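Local coordinates for protein betaine aldehyde dehydrogenase (Staphylococcus aureus subsp. aureus COL, PDB 4QTO) that oxidises betaine aldehyde to glycine betaine, probably with NAD+ as the electron acceptor, at residues A144-K149 and L492-L497; E153-P158 and S164-E169; P193-G198 and K227-L232; T197-V202 and E498-S503; T465-D470 and A478-Y483. All blocks are in the same frame, centred on the assembly; numbering follows the deposited sequence.

Contact 1. Residues A144-K149 and L492-L497; sequences AGLADK and LGKEGL
Leu146 and Leu497 point their branches at each other, tip to tip, and this meeting makes most of the contact. Leu146 buries the largest area. Leu146 CD2 does the touching, 3.9 Å from Leu497 CD2 and 4.0 Å from Leu497 CB, so it rests against both the end and the root of the opposing chain. Both leucines turn CG away from their own backbone N (chi1 -169° for Leu146 and -174° for Leu497), which swings each branch across the gap. The same Leu146 CD2 also lies 4.2 Å from Lys494 CG, a looser touch made by the apolar base of the lysine. The rest of the Lys494 chain runs on extended, and its NZ is hydrogen-bonded to the backbone O of Lys149 of the second subunit. The reciprocal bond, from Lys494 of that subunit to Lys149 O, ties the two copies together here. No hydrogen bond joins the two segments themselves. Within 144-149 the chain leaves its helix through a type I turn from Leu146 to Lys149. Lys149 NZ braces this turn with two bonds: 2.7 Å to Gly145 O, lying in the carbonyl plane, and 2.7 Å to Asp148 OD1 on its syn lone pair, the latter a salt bridge. The contact thus sets the C-terminal end of helix 126-146 against the first turn of helix 493-498. Helix 93-109 covers Ala144 and Asp148, while helix 183-197 packs on Ala147 and Leu497.

Contact 2. Residues E153-P158 and S164-E169; sequences EMIDSP and SKIVKE
Glu153 and Lys168 meet carboxylate to ammonium across the strand pair, with Glu153 OE2 3.4 Å from Lys168 NZ in a salt bridge. The glutamate gets there by a bent chain, its CG lodged between the backbone N and the carbonyl carbon (chi1 54°). The stronger partner of Lys168 NZ is Ser503 OG. On the same face, Ile166 is crossed at a slant by two chains: Glu153 CG lies 3.7 Å from Ile166 CG1, and Ile155 CG1 3.8 Å from Ile166 CG1. Ile155 CB stands 3.3 Å from Ser164 OG, whose polar partner is His505. Met154 and Lys165 occupy the other face, side by side and pointing the same way, Met154 SD 3.8 Å from Lys165 CB. Strands 152-155 and 162-177 form an antiparallel beta hairpin, segments 153-155 and 164-169 running at 158°, consistent with the oligomerisation domain of aldehyde dehydrogenases. Ile166 N gives Glu153 O a nearly straight bond (2.8 Å, 172°), and Ile166 O takes one from Glu153 N. Ile155 N also donates a hydrogen bond to Ser164 O. Beyond it a water accepts from Ser164 N and donates to Ile155 O, the water O 2.7 Å from Ile155 O. Met154 packs against Met154 of the fourth subunit, and Lys165 NZ salt-bridges Glu163 of that subunit.

Contact 3. Residues P193-G198 and K227-L232; sequences PALATG and KGTINL
Leu195 meets Thr229 and Ile230 through methyl groups alone, so no flat side chain takes part across this contact. The planar side-chain group in these segments is the amide of Asn231, which works within its own segment. Asn231 ND2 donates to Gly228 O at 2.9 Å, with the acceptor tilted 17° from the amide plane; seen from Gly228, the donor stands well above the carbonyl plane. The amide has further partners at both ends, since ND2 also serves Leu201 O and OD1 takes a bond from Asp38 N. The contact proper centres on a single atom, Leu195 CD2. Ile230 CG2 comes to within 3.8 Å of Leu195 CD2, the two side chains crossing at about a right angle, and Thr229 CG2 lies 4.0 Å from Leu195 CD2. Because the CG2 of Thr229 is anti to its backbone N, the methyl is turned to the helix while OG1 bonds to Pro226 O. The buried area is small, and all three residues are enclosed; Leu201 touches both Leu195 and Ile230. The helix ends at Gly198 in a Schellman motif, its positive phi (99°) reversing the chain into strand 200-204. That strand, helix 211-223 and strand 230-232 form a parallel beta-alpha-beta crossover, as expected of the Rossmann-type fold of the family's coenzyme-binding domain.

Contact 4. Residues T197-V202 and E498-S503; sequences TGCSLV and EEYLVS
Thr197 packs closely against both Tyr500 and Leu501, while Cys199 meets Tyr500 alone. The enclosed part gathers round Tyr500: Thr197 OG1 is 3.5 Å from Tyr500 CB and has at most a weak hydrogen bond to Tyr500 O, with Pro193 O and Ala194 O of the last helical turn both within reach. Cys199 SG comes as near to the same carbonyl, 3.5 Å from Tyr500 O. Thr197, Cys199 and Tyr500 are all buried. A looser touch is that of the sulfur with the ring. Cys199 SG stands near the ring plane of Tyr500, 5.4 Å from the ring centroid and 86° off the normal, a sulfur-aromatic contact at the edge; the nearest ring atom, Tyr500 CD2, is 4.1 Å from Cys199 SG. The solvent side is the Leu501 end, for this leucine is partly exposed. Even there the methyls meet well, Thr197 CG2 touching Leu501 CD2 at 3.7 Å and Thr197 CB lying 3.8 Å from Leu501 CD2. With chi1 at 58°, Thr197 sends hydroxyl and methyl to different neighbours. Tyr500 is the third residue of the type I turn Glu498 to Leu501, which joins helix 493-498 to strand 501-509. Its ring runs on into the interior, packing on Pro193 and Ala194 of helix 183-197, on Val174 of strand 162-177 and on strand 252-256, and its OH bonds to Gln176. Strand 200-204 pairs with strand 162-177, which in turn pairs with strand 501-509.

Contact 5. Residues T465-D470 and A478-Y483; sequences TVWIND and APWGGY
Thr465 and Trp467 both reach the indole of Trp480, and van der Waals touches carry the direct contact. Thr465 OG1 is 3.4 Å from Trp480 CE3, while its CB lies 4.0 Å from Trp480 CZ3. Between the two indoles, Trp467 CZ2 stands 4.0 Å from Trp480 CZ3, at the edge of the Trp480 ring and near its plane, the side chains crossing at about a right angle. Trp480 CG is anti to the backbone N (chi1 176°), and this directs its six-membered ring at the strand. Thr465 CG2 also sits 3.6 Å above one face of Trp467, toward the rim, so the threonine covers part of one face of Trp467 and abuts the other indole. The residues 465-468 form an edge strand of the seven-stranded sheet within this chain. A strand of the third subunit pairs with it in parallel, so the sheet continues across the interface, as in the oligomers of this enzyme family. Water-mediated bonds supply the polar part. Thr465 OG1 holds two waters, each at 2.7 Å: one donates to the O of Pro479, and the other accepts from Gly481 N at 3.1 Å and lies over one face of the Trp480 ring. Two water links therefore join the strand to the loop where no direct hydrogen bond does. Ring nitrogens find partners beyond both segments: Trp467 NE1 bonds to Pro473 O and Trp480 NE1 to Glu279. Trp189 meets Trp480 edge-to-face, and Ser314 touches it as well.

Contacts 1, 3 and 4 cluster round helix 183-197: the centres of contacts 3 and 4 are about 9 Å apart and those of contacts 1 and 4 about 11 Å. Leu497 CD1 packs on Thr197 CG2 at 3.6 Å, and Thr229 O bonds to Leu201 N. Contact 2 joins contact 4 through the sheet, by a probable hydrogen bond between Glu169 O and Val502 N. Contact 5, centred about 32 Å from contact 2, touches contact 1 through Leu492 and Pro479. In it Trp480 touches Ser314, next to the mercaptoethanol-modified Cys313 of the probable catalytic centre; the Trp480 side chain is about 12 Å from a bound PEG fragment.

Contact 1. Residues A144-K149 and L492-L497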
# COMPACT_ATOMS: atom_id res chain seq x y z
N ALA A 144 18.32 1.11 3.18
CA ALA A 144 18.80 -0.28 3.15
C ALA A 144 17.65 -1.23 3.47
O ALA A 144 17.46 -2.27 2.80
CB ALA A 144 19.91 -0.48 4.15
N GLY A 145 16.87 -0.90 4.51
CA GLY A 145 15.75 -1.70 4.90
C GLY A 145 14.58 -1.66 3.95
O GLY A 145 13.80 -2.60 3.90
N LEU A 146 14.44 -0.59 3.17
CA LEU A 146 13.34 -0.47 2.26
C LEU A 146 13.59 -1.18 0.91
O LEU A 146 12.63 -1.50 0.17
CB LEU A 146 13.06 1.01 1.98
CG LEU A 146 11.79 1.39 1.25
CD1 LEU A 146 10.57 0.82 1.96
CD2 LEU A 146 11.68 2.91 1.16
N ALA A 147 14.87 -1.42 0.61
CA ALA A 147 15.28 -1.86 -0.74
C ALA A 147 14.50 -3.02 -1.32
O ALA A 147 14.09 -2.96 -2.49
CB ALA A 147 16.76 -2.18 -0.77
N ASP A 148 14.25 -4.02 -0.48
CA ASP A 148 13.58 -5.23 -0.92
C ASP A 148 12.14 -5.41 -0.50
O ASP A 148 11.60 -6.53 -0.54
CB ASP A 148 14.41 -6.47 -0.51
CG ASP A 148 14.42 -6.70 0.97
OD1 ASP A 148 13.98 -5.82 1.74
OD2 ASP A 148 14.85 -7.80 1.39
N LYS A 149 11.47 -4.31 -0.16
CA LYS A 149 10.11 -4.39 0.33
C LYS A 149 8.95 -4.17 -0.70
O LYS A 149 7.81 -4.32 -0.30
CB LYS A 149 9.93 -3.46 1.53
CG LYS A 149 10.93 -3.69 2.69
CD LYS A 149 10.91 -5.12 3.22
CE LYS A 149 11.74 -5.32 4.50
NZ LYS A 149 13.18 -5.24 4.21
N LEU A 492 13.28 11.48 0.83
CA LEU A 492 12.99 10.68 2.05
C LEU A 492 11.64 9.93 1.95
O LEU A 492 10.78 10.20 1.11
CB LEU A 492 13.05 11.49 3.36
CG LEU A 492 14.35 12.29 3.54
CD1 LEU A 492 14.28 13.04 4.86
CD2 LEU A 492 15.58 11.40 3.45
N GLY A 493 11.51 8.93 2.82
CA GLY A 493 10.32 8.09 2.86
C GLY A 493 10.13 7.24 1.62
O GLY A 493 10.98 7.15 0.74
N LYS A 494 8.97 6.57 1.57
CA LYS A 494 8.67 5.74 0.42
C LYS A 494 8.53 6.57 -0.84
O LYS A 494 8.97 6.14 -1.91
CB LYS A 494 7.42 4.90 0.71
CG LYS A 494 7.66 3.88 1.83
CD LYS A 494 6.44 3.03 2.10
CE LYS A 494 6.73 2.09 3.27
NZ LYS A 494 5.60 1.12 3.51
N GLU A 495 7.98 7.78 -0.72
CA GLU A 495 7.84 8.66 -1.85
C GLU A 495 9.22 9.07 -2.40
O GLU A 495 9.41 9.22 -3.61
CB GLU A 495 6.97 9.87 -1.45
CG GLU A 495 6.36 10.64 -2.59
CD GLU A 495 5.27 11.63 -2.13
OE1 GLU A 495 4.90 12.49 -2.94
OE2 GLU A 495 4.80 11.50 -0.98
N GLY A 496 10.19 9.27 -1.53
CA GLY A 496 11.54 9.60 -1.96
C GLY A 496 12.14 8.47 -2.78
O GLY A 496 12.83 8.69 -3.79
N LEU A 497 11.93 7.24 -2.34
CA LEU A 497 12.42 6.07 -3.08
C LEU A 497 11.78 6.04 -4.49
O LEU A 497 12.44 5.71 -5.47
CB LEU A 497 12.05 4.76 -2.34
CG LEU A 497 12.64 3.50 -2.97
CD1 LEU A 497 14.01 3.24 -2.40
CD2 LEU A 497 11.75 2.29 -2.71

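Contact 2. Residues E153-P158 and S164-E169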
# COMPACT_ATOMS: atom_id res chain seq x y z
N GLU A 153 3.11 -4.45 -8.55
CA GLU A 153 1.80 -4.98 -8.25
C GLU A 153 1.23 -5.90 -9.29
O GLU A 153 1.62 -5.87 -10.46
CB GLU A 153 0.80 -3.85 -7.99
CG GLU A 153 0.66 -2.80 -9.07
CD GLU A 153 1.36 -1.43 -8.78
OE1 GLU A 153 0.59 -0.47 -8.89
OE2 GLU A 153 2.60 -1.22 -8.46
N MET A 154 0.35 -6.79 -8.84
CA MET A 154 -0.44 -7.62 -9.75
C MET A 154 -1.77 -6.89 -9.90
O MET A 154 -2.36 -6.43 -8.93
CB MET A 154 -0.68 -9.03 -9.20
CG MET A 154 0.54 -9.87 -9.10
SD MET A 154 1.35 -10.11 -10.68
CE MET A 154 0.05 -10.85 -11.61
N ILE A 155 -2.21 -6.70 -11.14
CA ILE A 155 -3.47 -5.99 -11.41
C ILE A 155 -4.57 -6.99 -11.79
O ILE A 155 -4.33 -7.91 -12.54
CB ILE A 155 -3.24 -5.01 -12.57
CG1 ILE A 155 -2.19 -3.94 -12.27
CG2 ILE A 155 -4.55 -4.35 -13.03
CD1 ILE A 155 -2.52 -3.07 -11.09
N ASP A 156 -5.79 -6.82 -11.28
CA ASP A 156 -6.89 -7.69 -11.72
C ASP A 156 -7.34 -7.03 -13.08
O ASP A 156 -7.92 -5.93 -13.19
CB ASP A 156 -8.00 -7.85 -10.64
CG ASP A 156 -7.64 -8.86 -9.53
OD1 ASP A 156 -7.01 -9.93 -9.83
OD2 ASP A 156 -8.03 -8.63 -8.35
N SER A 157 -6.92 -7.68 -14.15
CA SER A 157 -7.16 -7.15 -15.45
C SER A 157 -8.65 -7.20 -15.82
O SER A 157 -9.31 -8.21 -15.59
CB SER A 157 -6.39 -7.96 -16.51
OG SER A 157 -6.66 -7.48 -17.81
N PRO A 158 -9.13 -6.13 -16.48
CA PRO A 158 -10.50 -6.13 -16.96
C PRO A 158 -10.69 -6.89 -18.28
O PRO A 158 -11.83 -6.98 -18.79
CB PRO A 158 -10.77 -4.64 -17.18
CG PRO A 158 -9.43 -4.11 -17.60
CD PRO A 158 -8.46 -4.85 -16.74
N SER A 164 -1.86 -9.05 -15.99
CA SER A 164 -1.41 -7.67 -15.93
C SER A 164 -0.58 -7.43 -14.70
O SER A 164 -1.01 -7.76 -13.59
CB SER A 164 -2.64 -6.75 -15.88
OG SER A 164 -2.33 -5.36 -15.71
N LYS A 165 0.63 -6.96 -14.90
CA LYS A 165 1.47 -6.65 -13.75
C LYS A 165 2.20 -5.36 -13.95
O LYS A 165 2.47 -4.96 -15.10
CB LYS A 165 2.44 -7.76 -13.45
CG LYS A 165 3.43 -8.04 -14.52
CD LYS A 165 4.05 -9.44 -14.33
CE LYS A 165 4.98 -9.78 -15.47
NZ LYS A 165 5.32 -11.24 -15.46
N ILE A 166 2.48 -4.68 -12.85
CA ILE A 166 3.26 -3.45 -12.90
C ILE A 166 4.57 -3.77 -12.19
O ILE A 166 4.57 -4.16 -11.00
CB ILE A 166 2.59 -2.28 -12.17
CG1 ILE A 166 1.15 -2.07 -12.63
CG2 ILE A 166 3.44 -1.04 -12.30
CD1 ILE A 166 0.98 -1.92 -14.13
N VAL A 167 5.68 -3.67 -12.92
CA VAL A 167 6.99 -3.92 -12.37
C VAL A 167 7.63 -2.57 -12.09
O VAL A 167 7.51 -1.66 -12.92
CB VAL A 167 7.91 -4.64 -13.37
CG1 VAL A 167 9.25 -4.95 -12.72
CG2 VAL A 167 7.28 -5.92 -13.89
N LYS A 168 8.29 -2.42 -10.94
CA LYS A 168 8.98 -1.19 -10.61
C LYS A 168 10.48 -1.43 -10.87
O LYS A 168 11.05 -2.41 -10.36
CB LYS A 168 8.79 -0.79 -9.16
CG LYS A 168 7.37 -0.57 -8.73
CD LYS A 168 6.63 0.46 -9.51
CE LYS A 168 5.26 0.67 -8.84
NZ LYS A 168 4.28 1.46 -9.63
N GLU A 169 11.05 -0.67 -11.79
CA GLU A 169 12.44 -0.76 -12.17
C GLU A 169 13.19 0.48 -11.71
O GLU A 169 12.59 1.52 -11.52
CB GLU A 169 12.56 -0.80 -13.70
CG GLU A 169 11.81 -1.96 -14.36
CD GLU A 169 11.97 -2.03 -15.86
OE1 GLU A 169 12.52 -1.10 -16.50
OE2 GLU A 169 11.60 -3.10 -16.41
O HOH W 1 1.91 1.87 -10.26
O HOH W 2 -3.37 -10.13 -13.79

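Contact 3. Residues P193-G198 and K227-L232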
# COMPACT_ATOMS: atom_id res chain seq x y z
N PRO A 193 18.59 6.22 -1.82
CA PRO A 193 17.57 5.57 -2.66
C PRO A 193 18.07 5.18 -4.03
O PRO A 193 17.62 4.19 -4.58
CB PRO A 193 16.46 6.63 -2.74
CG PRO A 193 17.16 7.93 -2.50
CD PRO A 193 18.19 7.59 -1.45
N ALA A 194 18.99 5.94 -4.61
CA ALA A 194 19.49 5.62 -5.93
C ALA A 194 20.16 4.25 -5.89
O ALA A 194 19.93 3.39 -6.75
CB ALA A 194 20.48 6.66 -6.41
N LEU A 195 21.01 4.03 -4.88
CA LEU A 195 21.66 2.72 -4.78
C LEU A 195 20.69 1.62 -4.40
O LEU A 195 20.80 0.52 -4.95
CB LEU A 195 22.85 2.76 -3.81
CG LEU A 195 24.02 3.62 -4.29
CD1 LEU A 195 25.10 3.62 -3.23
CD2 LEU A 195 24.57 3.11 -5.61
N ALA A 196 19.78 1.90 -3.47
CA ALA A 196 18.82 0.88 -3.07
C ALA A 196 18.00 0.35 -4.24
O ALA A 196 17.69 -0.86 -4.27
CB ALA A 196 17.91 1.40 -1.99
N THR A 197 17.64 1.23 -5.19
CA THR A 197 16.78 0.83 -6.31
C THR A 197 17.52 0.22 -7.49
O THR A 197 16.88 -0.36 -8.35
CB THR A 197 15.97 2.01 -6.82
OG1 THR A 197 16.88 3.06 -7.23
CG2 THR A 197 15.04 2.55 -5.76
N GLY A 198 18.84 0.38 -7.54
CA GLY A 198 19.63 -0.16 -8.64
C GLY A 198 19.99 0.83 -9.74
O GLY A 198 20.44 0.40 -10.82
N LYS A 227 31.83 -0.98 -11.50
CA LYS A 227 32.45 0.14 -12.15
C LYS A 227 31.42 0.96 -12.94
O LYS A 227 30.69 0.41 -13.76
CB LYS A 227 33.51 -0.44 -13.08
CG LYS A 227 34.39 0.53 -13.75
CD LYS A 227 35.39 -0.22 -14.63
CE LYS A 227 36.29 0.77 -15.34
NZ LYS A 227 37.22 0.07 -16.28
N GLY A 228 31.37 2.26 -12.68
CA GLY A 228 30.44 3.17 -13.32
C GLY A 228 29.13 3.39 -12.57
O GLY A 228 28.39 4.31 -12.88
N THR A 229 28.84 2.55 -11.56
CA THR A 229 27.59 2.70 -10.80
C THR A 229 27.54 4.01 -10.00
O THR A 229 26.47 4.62 -9.86
CB THR A 229 27.42 1.53 -9.80
OG1 THR A 229 27.37 0.31 -10.54
CG2 THR A 229 26.11 1.63 -9.02
N ILE A 230 28.69 4.41 -9.46
CA ILE A 230 28.81 5.66 -8.72
C ILE A 230 29.92 6.50 -9.33
O ILE A 230 30.97 5.99 -9.73
CB ILE A 230 29.04 5.45 -7.20
CG1 ILE A 230 30.35 4.72 -6.91
CG2 ILE A 230 27.85 4.73 -6.60
CD1 ILE A 230 30.66 4.60 -5.42
N ASN A 231 29.67 7.80 -9.47
CA ASN A 231 30.65 8.71 -10.01
C ASN A 231 30.51 10.07 -9.30
O ASN A 231 29.38 10.50 -8.96
CB ASN A 231 30.46 8.95 -11.51
CG ASN A 231 30.37 7.66 -12.31
OD1 ASN A 231 31.37 7.18 -12.86
ND2 ASN A 231 29.18 7.09 -12.36
N LEU A 232 31.64 10.71 -9.08
CA LEU A 232 31.74 12.00 -8.41
C LEU A 232 32.46 12.99 -9.31
O LEU A 232 33.63 12.77 -9.68
CB LEU A 232 32.52 11.83 -7.09
CG LEU A 232 32.91 13.10 -6.32
CD1 LEU A 232 31.69 13.86 -5.86
CD2 LEU A 232 33.81 12.78 -5.11

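Contact 4. Residues T197-V202 and E498-S503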
# COMPACT_ATOMS: atom_id res chain seq x y z
N THR A 197 17.64 1.23 -5.19
CA THR A 197 16.78 0.83 -6.31
C THR A 197 17.52 0.22 -7.49
O THR A 197 16.88 -0.36 -8.35
CB THR A 197 15.97 2.01 -6.82
OG1 THR A 197 16.88 3.06 -7.23
CG2 THR A 197 15.04 2.55 -5.76
N GLY A 198 18.84 0.38 -7.54
CA GLY A 198 19.63 -0.16 -8.64
C GLY A 198 19.99 0.83 -9.74
O GLY A 198 20.44 0.40 -10.82
N CYS A 199 19.87 2.13 -9.47
CA CYS A 199 20.29 3.13 -10.44
C CYS A 199 21.81 3.27 -10.50
O CYS A 199 22.53 2.77 -9.64
CB CYS A 199 19.74 4.50 -10.04
SG CYS A 199 17.95 4.66 -10.09
N SER A 200 22.29 3.96 -11.55
CA SER A 200 23.68 4.42 -11.60
C SER A 200 23.58 5.92 -11.36
O SER A 200 22.63 6.56 -11.83
CB SER A 200 24.34 4.18 -12.95
OG SER A 200 24.50 2.80 -13.18
N LEU A 201 24.56 6.51 -10.70
CA LEU A 201 24.51 7.92 -10.37
C LEU A 201 25.78 8.68 -10.65
O LEU A 201 26.87 8.13 -10.65
CB LEU A 201 24.14 8.09 -8.88
CG LEU A 201 25.12 7.55 -7.82
CD1 LEU A 201 26.13 8.64 -7.45
CD2 LEU A 201 24.39 7.12 -6.55
N VAL A 202 25.59 9.97 -10.90
CA VAL A 202 26.69 10.93 -11.04
C VAL A 202 26.35 12.08 -10.12
O VAL A 202 25.33 12.78 -10.32
CB VAL A 202 26.89 11.45 -12.47
CG1 VAL A 202 28.11 12.39 -12.53
CG2 VAL A 202 27.07 10.31 -13.47
N GLU A 498 10.50 6.38 -4.56
CA GLU A 498 9.75 6.36 -5.82
C GLU A 498 10.29 7.27 -6.91
O GLU A 498 10.09 7.01 -8.09
CB GLU A 498 8.26 6.62 -5.57
CG GLU A 498 7.64 5.46 -4.82
CD GLU A 498 6.20 5.68 -4.36
OE1 GLU A 498 5.64 6.78 -4.54
OE2 GLU A 498 5.65 4.72 -3.81
N GLU A 499 11.02 8.33 -6.54
CA GLU A 499 11.62 9.20 -7.52
C GLU A 499 12.64 8.41 -8.34
O GLU A 499 12.90 8.74 -9.51
CB GLU A 499 12.38 10.39 -6.94
CG GLU A 499 11.53 11.34 -6.11
CD GLU A 499 10.61 12.24 -6.92
OE1 GLU A 499 10.89 12.43 -8.14
OE2 GLU A 499 9.59 12.71 -6.31
N TYR A 500 13.20 7.35 -7.72
CA TYR A 500 14.25 6.54 -8.32
C TYR A 500 13.74 5.26 -8.99
O TYR A 500 14.55 4.40 -9.37
CB TYR A 500 15.36 6.25 -7.29
CG TYR A 500 16.12 7.53 -6.94
CD1 TYR A 500 15.72 8.37 -5.91
CD2 TYR A 500 17.23 7.91 -7.68
CE1 TYR A 500 16.36 9.58 -5.67
CE2 TYR A 500 17.88 9.10 -7.44
CZ TYR A 500 17.45 9.93 -6.44
OH TYR A 500 18.09 11.14 -6.21
N LEU A 501 12.42 5.15 -9.13
CA LEU A 501 11.79 4.03 -9.77
C LEU A 501 10.98 4.50 -10.98
O LEU A 501 10.56 5.67 -11.07
CB LEU A 501 10.83 3.32 -8.81
CG LEU A 501 11.52 2.67 -7.60
CD1 LEU A 501 10.47 2.19 -6.61
CD2 LEU A 501 12.38 1.52 -8.07
N VAL A 502 10.73 3.55 -11.87
CA VAL A 502 9.86 3.78 -13.03
C VAL A 502 8.94 2.56 -13.12
O VAL A 502 9.36 1.43 -12.85
CB VAL A 502 10.64 4.00 -14.32
CG1 VAL A 502 11.55 2.83 -14.66
CG2 VAL A 502 9.70 4.36 -15.47
N SER A 503 7.67 2.80 -13.46
CA SER A 503 6.69 1.71 -13.58
C SER A 503 6.60 1.22 -15.01
O SER A 503 6.57 2.01 -15.96
CB SER A 503 5.30 2.21 -13.19
OG SER A 503 5.24 2.56 -11.83

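Contact 5. Residues T465-D470 and A478-Y483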
# COMPACT_ATOMS: atom_id res chain seq x y z
N THR A 465 5.81 20.12 4.95
CA THR A 465 5.91 19.65 6.35
C THR A 465 5.40 20.72 7.27
O THR A 465 5.76 21.89 7.14
CB THR A 465 7.39 19.33 6.72
OG1 THR A 465 7.92 18.32 5.83
CG2 THR A 465 7.52 18.85 8.16
N VAL A 466 4.52 20.34 8.20
CA VAL A 466 4.02 21.26 9.23
C VAL A 466 4.30 20.65 10.60
O VAL A 466 3.91 19.51 10.85
CB VAL A 466 2.53 21.53 9.15
CG1 VAL A 466 2.13 22.53 10.22
CG2 VAL A 466 2.15 22.05 7.75
N TRP A 467 5.00 21.40 11.46
CA TRP A 467 5.27 20.98 12.81
C TRP A 467 4.25 21.64 13.76
O TRP A 467 3.96 22.84 13.65
CB TRP A 467 6.66 21.40 13.27
CG TRP A 467 7.75 20.87 12.42
CD1 TRP A 467 8.11 19.57 12.27
CD2 TRP A 467 8.64 21.63 11.60
NE1 TRP A 467 9.15 19.46 11.40
CE2 TRP A 467 9.51 20.72 10.97
CE3 TRP A 467 8.78 22.99 11.30
CZ2 TRP A 467 10.51 21.12 10.09
CZ3 TRP A 467 9.79 23.38 10.43
CH2 TRP A 467 10.65 22.46 9.86
N ILE A 468 3.70 20.86 14.68
CA ILE A 468 2.81 21.38 15.73
C ILE A 468 3.63 21.36 17.01
O ILE A 468 4.05 20.30 17.48
CB ILE A 468 1.50 20.60 15.85
CG1 ILE A 468 0.66 20.85 14.58
CG2 ILE A 468 0.77 21.03 17.12
CD1 ILE A 468 -0.58 20.00 14.46
N ASN A 469 3.88 22.55 17.55
CA ASN A 469 4.68 22.70 18.75
C ASN A 469 6.12 22.14 18.66
O ASN A 469 6.63 21.52 19.60
CB ASN A 469 3.96 22.22 19.99
CG ASN A 469 2.72 23.04 20.30
OD1 ASN A 469 2.73 24.26 20.16
ND2 ASN A 469 1.62 22.37 20.66
N ASP A 470 6.74 22.37 17.51
CA ASP A 470 8.12 21.99 17.28
C ASP A 470 8.62 22.81 16.11
O ASP A 470 7.83 23.51 15.45
CB ASP A 470 8.25 20.48 17.01
CG ASP A 470 9.57 19.90 17.50
OD1 ASP A 470 10.63 20.58 17.46
OD2 ASP A 470 9.55 18.71 17.93
N ALA A 478 9.73 9.84 6.68
CA ALA A 478 8.66 10.71 6.13
C ALA A 478 9.17 11.57 4.99
O ALA A 478 10.27 12.11 5.08
CB ALA A 478 8.13 11.60 7.25
N PRO A 479 8.37 11.78 3.95
CA PRO A 479 8.78 12.58 2.79
C PRO A 479 8.89 14.05 3.10
O PRO A 479 8.13 14.58 3.92
CB PRO A 479 7.67 12.34 1.79
CG PRO A 479 6.46 12.08 2.64
CD PRO A 479 7.01 11.23 3.78
N TRP A 480 9.86 14.68 2.45
CA TRP A 480 10.20 16.09 2.62
C TRP A 480 10.26 16.76 1.25
O TRP A 480 10.91 16.23 0.33
CB TRP A 480 11.57 16.16 3.26
CG TRP A 480 12.15 17.53 3.42
CD1 TRP A 480 12.88 18.23 2.51
CD2 TRP A 480 11.96 18.39 4.55
NE1 TRP A 480 13.18 19.47 3.01
CE2 TRP A 480 12.64 19.59 4.26
CE3 TRP A 480 11.31 18.25 5.78
CZ2 TRP A 480 12.67 20.65 5.17
CZ3 TRP A 480 11.35 19.28 6.68
CH2 TRP A 480 12.03 20.49 6.37
N GLY A 481 9.63 17.91 1.11
CA GLY A 481 9.66 18.63 -0.15
C GLY A 481 8.68 19.76 -0.19
O GLY A 481 7.92 19.96 0.76
N GLY A 482 8.67 20.49 -1.29
CA GLY A 482 7.87 21.68 -1.28
C GLY A 482 6.73 21.84 -2.23
O GLY A 482 6.74 21.25 -3.32
N TYR A 483 5.70 22.51 -1.73
CA TYR A 483 4.63 23.00 -2.60
C TYR A 483 5.17 24.20 -3.36
O TYR A 483 6.19 24.82 -2.98
CB TYR A 483 3.41 23.48 -1.77
CG TYR A 483 2.51 22.49 -1.06
CD1 TYR A 483 3.00 21.43 -0.29
CD2 TYR A 483 1.12 22.65 -1.12
CE1 TYR A 483 2.16 20.56 0.40
CE2 TYR A 483 0.27 21.79 -0.42
CZ TYR A 483 0.80 20.76 0.35
OH TYR A 483 -0.02 19.90 1.07
O HOH W 3 8.91 15.81 6.27
O HOH W 4 9.01 19.59 3.67